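Local atomic coordinates of polar amino acid ABC uptake transporter substrate binding protein (Streptococcus thermophilus LMG 18311, PDB entry 3HV1), a protein that probably binds polar amino acids outside the cell membrane and delivers them to an ABC uptake transporter. Residues Gln228-Gln240 with Gly248-Arg260. Sequence-based numbering, arbitrary orientation.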
ATOM      1  N   GLN A 228      13.235  -5.516   1.806  1.00 23.24           N
ATOM      2  CA  GLN A 228      13.585  -6.831   2.343  1.00 23.77           C
ATOM      3  C   GLN A 228      14.246  -6.658   3.711  1.00 23.16           C
ATOM      4  O   GLN A 228      14.056  -7.467   4.610  1.00 21.11           O
ATOM      5  CB  GLN A 228      14.557  -7.548   1.401  1.00 27.93           C
ATOM      6  CG  GLN A 228      13.951  -7.956   0.067  1.00 36.53           C
ATOM      7  CD  GLN A 228      14.983  -8.548  -0.884  1.00 41.09           C
ATOM      8  OE1 GLN A 228      15.804  -9.380  -0.491  1.00 44.10           O
ATOM      9  NE2 GLN A 228      14.940  -8.124  -2.145  1.00 43.16           N
ATOM     10  N   GLY A 229      15.036  -5.599   3.851  1.00 21.47           N
ATOM     11  CA  GLY A 229      15.701  -5.334   5.115  1.00 20.60           C
ATOM     12  C   GLY A 229      14.689  -5.139   6.230  1.00 19.74           C
ATOM     13  O   GLY A 229      14.840  -5.700   7.316  1.00 18.96           O
ATOM     14  N   PHE A 230      13.656  -4.340   5.968  1.00 19.75           N
ATOM     15  CA  PHE A 230      12.616  -4.108   6.975  1.00 19.62           C
ATOM     16  C   PHE A 230      12.030  -5.442   7.412  1.00 19.83           C
ATOM     17  O   PHE A 230      11.873  -5.707   8.599  1.00 17.64           O
ATOM     18  CB  PHE A 230      11.464  -3.268   6.418  1.00 15.87           C
ATOM     19  CG  PHE A 230      11.828  -1.848   6.084  1.00 18.04           C
ATOM     20  CD1 PHE A 230      12.841  -1.186   6.771  1.00 19.26           C
ATOM     21  CD2 PHE A 230      11.114  -1.154   5.113  1.00 17.35           C
ATOM     22  CE1 PHE A 230      13.140   0.151   6.497  1.00 17.39           C
ATOM     23  CE2 PHE A 230      11.405   0.188   4.830  1.00 17.59           C
ATOM     24  CZ  PHE A 230      12.419   0.833   5.525  1.00 17.98           C
ATOM     25  N   GLU A 231      11.693  -6.277   6.435  1.00 20.81           N
ATOM     26  CA  GLU A 231      11.094  -7.568   6.732  1.00 21.48           C
ATOM     27  C   GLU A 231      12.020  -8.438   7.553  1.00 21.43           C
ATOM     28  O   GLU A 231      11.589  -9.098   8.493  1.00 20.00           O
ATOM     29  CB  GLU A 231      10.716  -8.292   5.439  1.00 26.58           C
ATOM     30  CG  GLU A 231       9.685  -7.559   4.603  1.00 31.45           C
ATOM     31  CD  GLU A 231       9.209  -8.394   3.426  1.00 37.59           C
ATOM     32  OE1 GLU A 231       8.686  -9.507   3.662  1.00 38.72           O
ATOM     33  OE2 GLU A 231       9.361  -7.940   2.272  1.00 39.93           O
ATOM     34  N   THR A 232      13.298  -8.440   7.190  1.00 20.13           N
ATOM     35  CA  THR A 232      14.284  -9.227   7.907  1.00 17.08           C
ATOM     36  C   THR A 232      14.408  -8.788   9.362  1.00 17.25           C
ATOM     37  O   THR A 232      14.465  -9.628  10.265  1.00 15.10           O
ATOM     38  CB  THR A 232      15.661  -9.142   7.209  1.00 16.74           C
ATOM     39  OG1 THR A 232      15.538  -9.641   5.867  1.00 20.75           O
ATOM     40  CG2 THR A 232      16.684  -9.969   7.939  1.00 21.96           C
ATOM     41  N   LEU A 233      14.435  -7.474   9.593  1.00 15.70           N
ATOM     42  CA  LEU A 233      14.555  -6.938  10.947  1.00 14.78           C
ATOM     43  C   LEU A 233      13.317  -7.230  11.777  1.00 16.35           C
ATOM     44  O   LEU A 233      13.415  -7.422  12.984  1.00 19.79           O
ATOM     45  CB  LEU A 233      14.798  -5.422  10.902  1.00 13.57           C
ATOM     46  CG  LEU A 233      16.092  -5.003  10.197  1.00 11.60           C
ATOM     47  CD1 LEU A 233      16.171  -3.469  10.131  1.00 12.93           C
ATOM     48  CD2 LEU A 233      17.283  -5.558  10.958  1.00  8.70           C
ATOM     49  N   TYR A 234      12.147  -7.243  11.144  1.00 17.03           N
ATOM     50  CA  TYR A 234      10.926  -7.551  11.884  1.00 16.26           C
ATOM     51  C   TYR A 234      10.930  -9.044  12.244  1.00 19.81           C
ATOM     52  O   TYR A 234      10.520  -9.432  13.341  1.00 19.71           O
ATOM     53  CB  TYR A 234       9.672  -7.211  11.061  1.00 16.60           C
ATOM     54  CG  TYR A 234       8.448  -7.063  11.944  1.00 18.00           C
ATOM     55  CD1 TYR A 234       8.246  -5.910  12.699  1.00 16.68           C
ATOM     56  CD2 TYR A 234       7.560  -8.127  12.120  1.00 18.62           C
ATOM     57  CE1 TYR A 234       7.196  -5.824  13.622  1.00 16.91           C
ATOM     58  CE2 TYR A 234       6.513  -8.053  13.029  1.00 18.58           C
ATOM     59  CZ  TYR A 234       6.333  -6.907  13.781  1.00 18.64           C
ATOM     60  OH  TYR A 234       5.302  -6.852  14.690  1.00 19.38           O
ATOM     61  N   LYS A 235      11.394  -9.880  11.315  1.00 21.67           N
ATOM     62  CA  LYS A 235      11.461 -11.328  11.549  1.00 23.05           C
ATOM     63  C   LYS A 235      12.441 -11.694  12.657  1.00 23.94           C
ATOM     64  O   LYS A 235      12.160 -12.587  13.454  1.00 22.46           O
ATOM     65  CB  LYS A 235      11.863 -12.075  10.269  1.00 26.84           C
ATOM     66  CG  LYS A 235      10.712 -12.655   9.461  1.00 33.31           C
ATOM     67  CD  LYS A 235       9.962 -11.603   8.666  1.00 39.71           C
ATOM     68  CE  LYS A 235       8.978 -12.253   7.687  1.00 43.72           C
ATOM     69  NZ  LYS A 235       8.342 -11.265   6.753  1.00 44.51           N
ATOM     70  N   ASN A 236      13.592 -11.016  12.713  1.00 21.19           N
ATOM     71  CA  ASN A 236      14.566 -11.335  13.750  1.00 20.76           C
ATOM     72  C   ASN A 236      14.420 -10.531  15.040  1.00 20.69           C
ATOM     73  O   ASN A 236      15.199 -10.711  15.971  1.00 18.78           O
ATOM     74  CB  ASN A 236      16.010 -11.244  13.215  1.00 21.68           C
ATOM     75  CG  ASN A 236      16.480  -9.820  12.978  1.00 21.27           C
ATOM     76  OD1 ASN A 236      15.882  -8.855  13.460  1.00 19.75           O
ATOM     77  ND2 ASN A 236      17.580  -9.689  12.239  1.00 21.26           N
ATOM     78  N   GLY A 237      13.415  -9.661  15.096  1.00 19.13           N
ATOM     79  CA  GLY A 237      13.172  -8.890  16.306  1.00 19.57           C
ATOM     80  C   GLY A 237      13.838  -7.530  16.440  1.00 19.14           C
ATOM     81  O   GLY A 237      13.492  -6.756  17.334  1.00 18.09           O
ATOM     82  N   GLU A 238      14.785  -7.217  15.569  1.00 19.20           N
ATOM     83  CA  GLU A 238      15.464  -5.933  15.677  1.00 19.25           C
ATOM     84  C   GLU A 238      14.561  -4.730  15.432  1.00 17.47           C
ATOM     85  O   GLU A 238      14.710  -3.703  16.093  1.00 17.40           O
ATOM     86  CB  GLU A 238      16.669  -5.868  14.739  1.00 22.46           C
ATOM     87  CG  GLU A 238      17.870  -6.690  15.211  1.00 27.55           C
ATOM     88  CD  GLU A 238      18.239  -6.432  16.667  1.00 30.83           C
ATOM     89  OE1 GLU A 238      18.300  -5.252  17.074  1.00 25.82           O
ATOM     90  OE2 GLU A 238      18.474  -7.420  17.401  1.00 34.21           O
ATOM     91  N   PHE A 239      13.634  -4.840  14.489  1.00 13.60           N
ATOM     92  CA  PHE A 239      12.737  -3.716  14.212  1.00 13.59           C
ATOM     93  C   PHE A 239      11.963  -3.383  15.484  1.00 15.83           C
ATOM     94  O   PHE A 239      11.859  -2.220  15.889  1.00 14.22           O
ATOM     95  CB  PHE A 239      11.738  -4.056  13.099  1.00 14.08           C
ATOM     96  CG  PHE A 239      10.951  -2.862  12.609  1.00 14.85           C
ATOM     97  CD1 PHE A 239      11.283  -2.243  11.405  1.00 13.60           C
ATOM     98  CD2 PHE A 239       9.916  -2.319  13.378  1.00 15.56           C
ATOM     99  CE1 PHE A 239      10.603  -1.101  10.971  1.00 13.15           C
ATOM    100  CE2 PHE A 239       9.232  -1.171  12.950  1.00 15.51           C
ATOM    101  CZ  PHE A 239       9.581  -0.563  11.744  1.00 15.04           C
ATOM    102  N   GLN A 240      11.428  -4.419  16.113  1.00 15.00           N
ATOM    103  CA  GLN A 240      10.651  -4.250  17.332  1.00 17.16           C
ATOM    104  C   GLN A 240      11.471  -3.598  18.429  1.00 16.63           C
ATOM    105  O   GLN A 240      10.954  -2.778  19.191  1.00 18.87           O
ATOM    106  CB  GLN A 240      10.104  -5.599  17.813  1.00 17.06           C
ATOM    107  CG  GLN A 240       9.116  -6.233  16.841  1.00 18.33           C
ATOM    108  CD  GLN A 240       9.791  -7.121  15.807  1.00 20.83           C
ATOM    109  OE1 GLN A 240      10.868  -6.795  15.289  1.00 20.36           O
ATOM    110  NE2 GLN A 240       9.153  -8.250  15.494  1.00 22.99           N
ATOM    111  N   GLY A 248       8.164   3.220  22.420  1.00 18.82           N
ATOM    112  CA  GLY A 248       7.498   2.452  23.463  1.00 18.93           C
ATOM    113  C   GLY A 248       6.422   1.510  22.950  1.00 20.78           C
ATOM    114  O   GLY A 248       5.632   0.967  23.724  1.00 20.37           O
ATOM    115  N   GLU A 249       6.380   1.329  21.636  1.00 21.08           N
ATOM    116  CA  GLU A 249       5.430   0.425  21.014  1.00 21.38           C
ATOM    117  C   GLU A 249       5.942   0.026  19.631  1.00 21.02           C
ATOM    118  O   GLU A 249       6.922   0.583  19.140  1.00 20.74           O
ATOM    119  CB  GLU A 249       4.032   1.061  20.925  1.00 26.70           C
ATOM    120  CG  GLU A 249       3.836   2.127  19.875  1.00 30.96           C
ATOM    121  CD  GLU A 249       2.387   2.609  19.821  1.00 35.05           C
ATOM    122  OE1 GLU A 249       1.923   3.219  20.808  1.00 36.62           O
ATOM    123  OE2 GLU A 249       1.706   2.366  18.800  1.00 37.88           O
ATOM    124  N   ASP A 250       5.287  -0.957  19.028  1.00 18.99           N
ATOM    125  CA  ASP A 250       5.648  -1.471  17.707  1.00 17.33           C
ATOM    126  C   ASP A 250       4.915  -0.673  16.621  1.00 18.26           C
ATOM    127  O   ASP A 250       3.693  -0.789  16.467  1.00 16.51           O
ATOM    128  CB  ASP A 250       5.263  -2.951  17.637  1.00 18.17           C
ATOM    129  CG  ASP A 250       5.566  -3.583  16.294  1.00 21.96           C
ATOM    130  OD1 ASP A 250       6.133  -2.897  15.420  1.00 20.94           O
ATOM    131  OD2 ASP A 250       5.229  -4.780  16.117  1.00 22.60           O
ATOM    132  N   VAL A 251       5.661   0.124  15.862  1.00 15.65           N
ATOM    133  CA  VAL A 251       5.050   0.953  14.819  1.00 17.41           C
ATOM    134  C   VAL A 251       5.079   0.353  13.413  1.00 14.23           C
ATOM    135  O   VAL A 251       4.693   0.999  12.452  1.00 16.29           O
ATOM    136  CB  VAL A 251       5.727   2.337  14.761  1.00 17.09           C
ATOM    137  CG1 VAL A 251       5.681   2.983  16.136  1.00 17.50           C
ATOM    138  CG2 VAL A 251       7.166   2.199  14.273  1.00 18.54           C
ATOM    139  N   ALA A 252       5.520  -0.889  13.298  1.00 16.31           N
ATOM    140  CA  ALA A 252       5.611  -1.533  11.994  1.00 16.95           C
ATOM    141  C   ALA A 252       4.306  -1.547  11.212  1.00 19.99           C
ATOM    142  O   ALA A 252       3.246  -1.841  11.760  1.00 20.19           O
ATOM    143  CB  ALA A 252       6.121  -2.959  12.160  1.00 16.94           C
ATOM    144  N   THR A 253       4.396  -1.219   9.927  1.00 19.37           N
ATOM    145  CA  THR A 253       3.241  -1.236   9.046  1.00 20.01           C
ATOM    146  C   THR A 253       3.044  -2.691   8.638  1.00 20.92           C
ATOM    147  O   THR A 253       3.931  -3.515   8.830  1.00 20.88           O
ATOM    148  CB  THR A 253       3.495  -0.438   7.761  1.00 20.75           C
ATOM    149  OG1 THR A 253       4.694  -0.922   7.147  1.00 19.91           O
ATOM    150  CG2 THR A 253       3.633   1.063   8.059  1.00 17.72           C
ATOM    151  N   ASP A 254       1.889  -3.005   8.068  1.00 21.44           N
ATOM    152  CA  ASP A 254       1.650  -4.366   7.624  1.00 23.62           C
ATOM    153  C   ASP A 254       2.696  -4.790   6.586  1.00 23.18           C
ATOM    154  O   ASP A 254       3.090  -5.951   6.541  1.00 24.28           O
ATOM    155  CB  ASP A 254       0.237  -4.495   7.054  1.00 26.74           C
ATOM    156  CG  ASP A 254      -0.827  -4.446   8.134  1.00 30.53           C
ATOM    157  OD1 ASP A 254      -0.534  -4.861   9.277  1.00 35.13           O
ATOM    158  OD2 ASP A 254      -1.957  -4.011   7.844  1.00 34.44           O
ATOM    159  N   GLN A 255       3.159  -3.851   5.762  1.00 23.82           N
ATOM    160  CA  GLN A 255       4.173  -4.180   4.760  1.00 22.56           C
ATOM    161  C   GLN A 255       5.463  -4.668   5.420  1.00 23.19           C
ATOM    162  O   GLN A 255       6.053  -5.668   4.989  1.00 22.29           O
ATOM    163  CB  GLN A 255       4.471  -2.973   3.861  1.00 25.02           C
ATOM    164  CG  GLN A 255       3.328  -2.626   2.912  1.00 25.53           C
ATOM    165  CD  GLN A 255       2.455  -1.514   3.432  1.00 25.88           C
ATOM    166  OE1 GLN A 255       2.260  -1.370   4.642  1.00 25.77           O
ATOM    167  NE2 GLN A 255       1.907  -0.722   2.520  1.00 24.15           N
ATOM    168  N   VAL A 256       5.904  -3.962   6.460  1.00 19.10           N
ATOM    169  CA  VAL A 256       7.116  -4.350   7.179  1.00 18.65           C
ATOM    170  C   VAL A 256       6.920  -5.744   7.776  1.00 20.49           C
ATOM    171  O   VAL A 256       7.870  -6.520   7.882  1.00 18.56           O
ATOM    172  CB  VAL A 256       7.441  -3.338   8.314  1.00 17.55           C
ATOM    173  CG1 VAL A 256       8.417  -3.938   9.309  1.00 16.37           C
ATOM    174  CG2 VAL A 256       8.028  -2.078   7.713  1.00 16.90           C
ATOM    175  N   LYS A 257       5.681  -6.051   8.157  1.00 23.64           N
ATOM    176  CA  LYS A 257       5.347  -7.343   8.747  1.00 26.62           C
ATOM    177  C   LYS A 257       5.235  -8.467   7.714  1.00 28.64           C
ATOM    178  O   LYS A 257       5.037  -9.625   8.072  1.00 30.51           O
ATOM    179  CB  LYS A 257       4.035  -7.242   9.526  1.00 26.48           C
ATOM    180  CG  LYS A 257       4.100  -6.359  10.753  1.00 26.30           C
ATOM    181  CD  LYS A 257       2.763  -6.332  11.478  1.00 28.69           C
ATOM    182  CE  LYS A 257       2.826  -5.480  12.741  1.00 30.98           C
ATOM    183  NZ  LYS A 257       1.502  -5.392  13.429  1.00 32.88           N
ATOM    184  N   GLY A 258       5.351  -8.123   6.438  1.00 29.58           N
ATOM    185  CA  GLY A 258       5.268  -9.127   5.390  1.00 33.36           C
ATOM    186  C   GLY A 258       3.864  -9.418   4.878  1.00 34.84           C
ATOM    187  O   GLY A 258       3.673 -10.335   4.080  1.00 34.32           O
ATOM    188  N   LYS A 259       2.883  -8.642   5.336  1.00 36.67           N
ATOM    189  CA  LYS A 259       1.492  -8.816   4.919  1.00 39.15           C
ATOM    190  C   LYS A 259       1.208  -7.961   3.686  1.00 39.99           C
ATOM    191  O   LYS A 259       0.891  -6.778   3.812  1.00 40.54           O
ATOM    192  CB  LYS A 259       0.551  -8.395   6.047  1.00 39.40           C
ATOM    193  CG  LYS A 259       0.779  -9.118   7.361  1.00 41.08           C
ATOM    194  CD  LYS A 259      -0.121  -8.560   8.446  1.00 43.91           C
ATOM    195  CE  LYS A 259      -0.023  -9.371   9.730  1.00 46.54           C
ATOM    196  NZ  LYS A 259       1.369  -9.414  10.266  1.00 47.79           N
ATOM    197  N   ARG A 260       1.303  -8.557   2.501  1.00 41.19           N
ATOM    198  CA  ARG A 260       1.073  -7.806   1.267  1.00 43.50           C
ATOM    199  C   ARG A 260      -0.365  -7.858   0.753  1.00 42.37           C
ATOM    200  O   ARG A 260      -0.692  -7.208  -0.240  1.00 43.17           O
ATOM    201  CB  ARG A 260       2.017  -8.292   0.155  1.00 46.60           C
ATOM    202  CG  ARG A 260       3.201  -9.152   0.613  1.00 51.88           C
ATOM    203  CD  ARG A 260       4.148  -8.450   1.592  1.00 55.94           C
ATOM    204  NE  ARG A 260       4.894  -7.338   1.000  1.00 59.19           N
ATOM    205  CZ  ARG A 260       4.424  -6.101   0.865  1.00 60.08           C
ATOM    206  NH1 ARG A 260       3.200  -5.799   1.281  1.00 59.80           N
ATOM    207  NH2 ARG A 260       5.182  -5.161   0.314  1.00 60.45           N
TER
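The phenol OH of Tyr-234 donates a short hydrogen bond, 2.5 Å, to OD2 of Asp-250, on the syn lone pair of the carboxylate. That carboxylate meets the ring at its edge, the two planes 28° apart, and its OD1 accepts from Ala-252 N in an Asx turn, so one aspartate both shapes the loop and ties it to the helix. Tyrosine suits the place because it offers a hydroxyl for the aspartate and a flat ring with both faces occupied. Lys-257 sets CG over one face, toward the rim, 4.0 Å from the ring centroid in a CH-pi contact, and its extended chain runs on to bring CE 3.4 Å from Tyr-234 OH; over the opposite face sits Gln-240 NE2, which hydrogen-bonds to Tyr-234 O.

Val-256 divides its methyls among three aromatic residues. A chi1 of 163° sends CG1 away from the backbone N, over a face of Phe-239 and against Tyr-234 CB, and leaves CG2 for Phe-230 CB, 3.9 Å away. The lone methyl of Ala-252 touches both Tyr-234 CE1 (3.4 Å) and Phe-239 CE2. Gly-258 ends a type I turn from Gln-255 with phi at 88°, which favours glycine.

In this family 3 solute-binding protein, the loop after helix 238-247 thus folds back over that helix and helix 220-236, while Phe-230 reaches on to Leu-50 and Val-54 of helix 46-56.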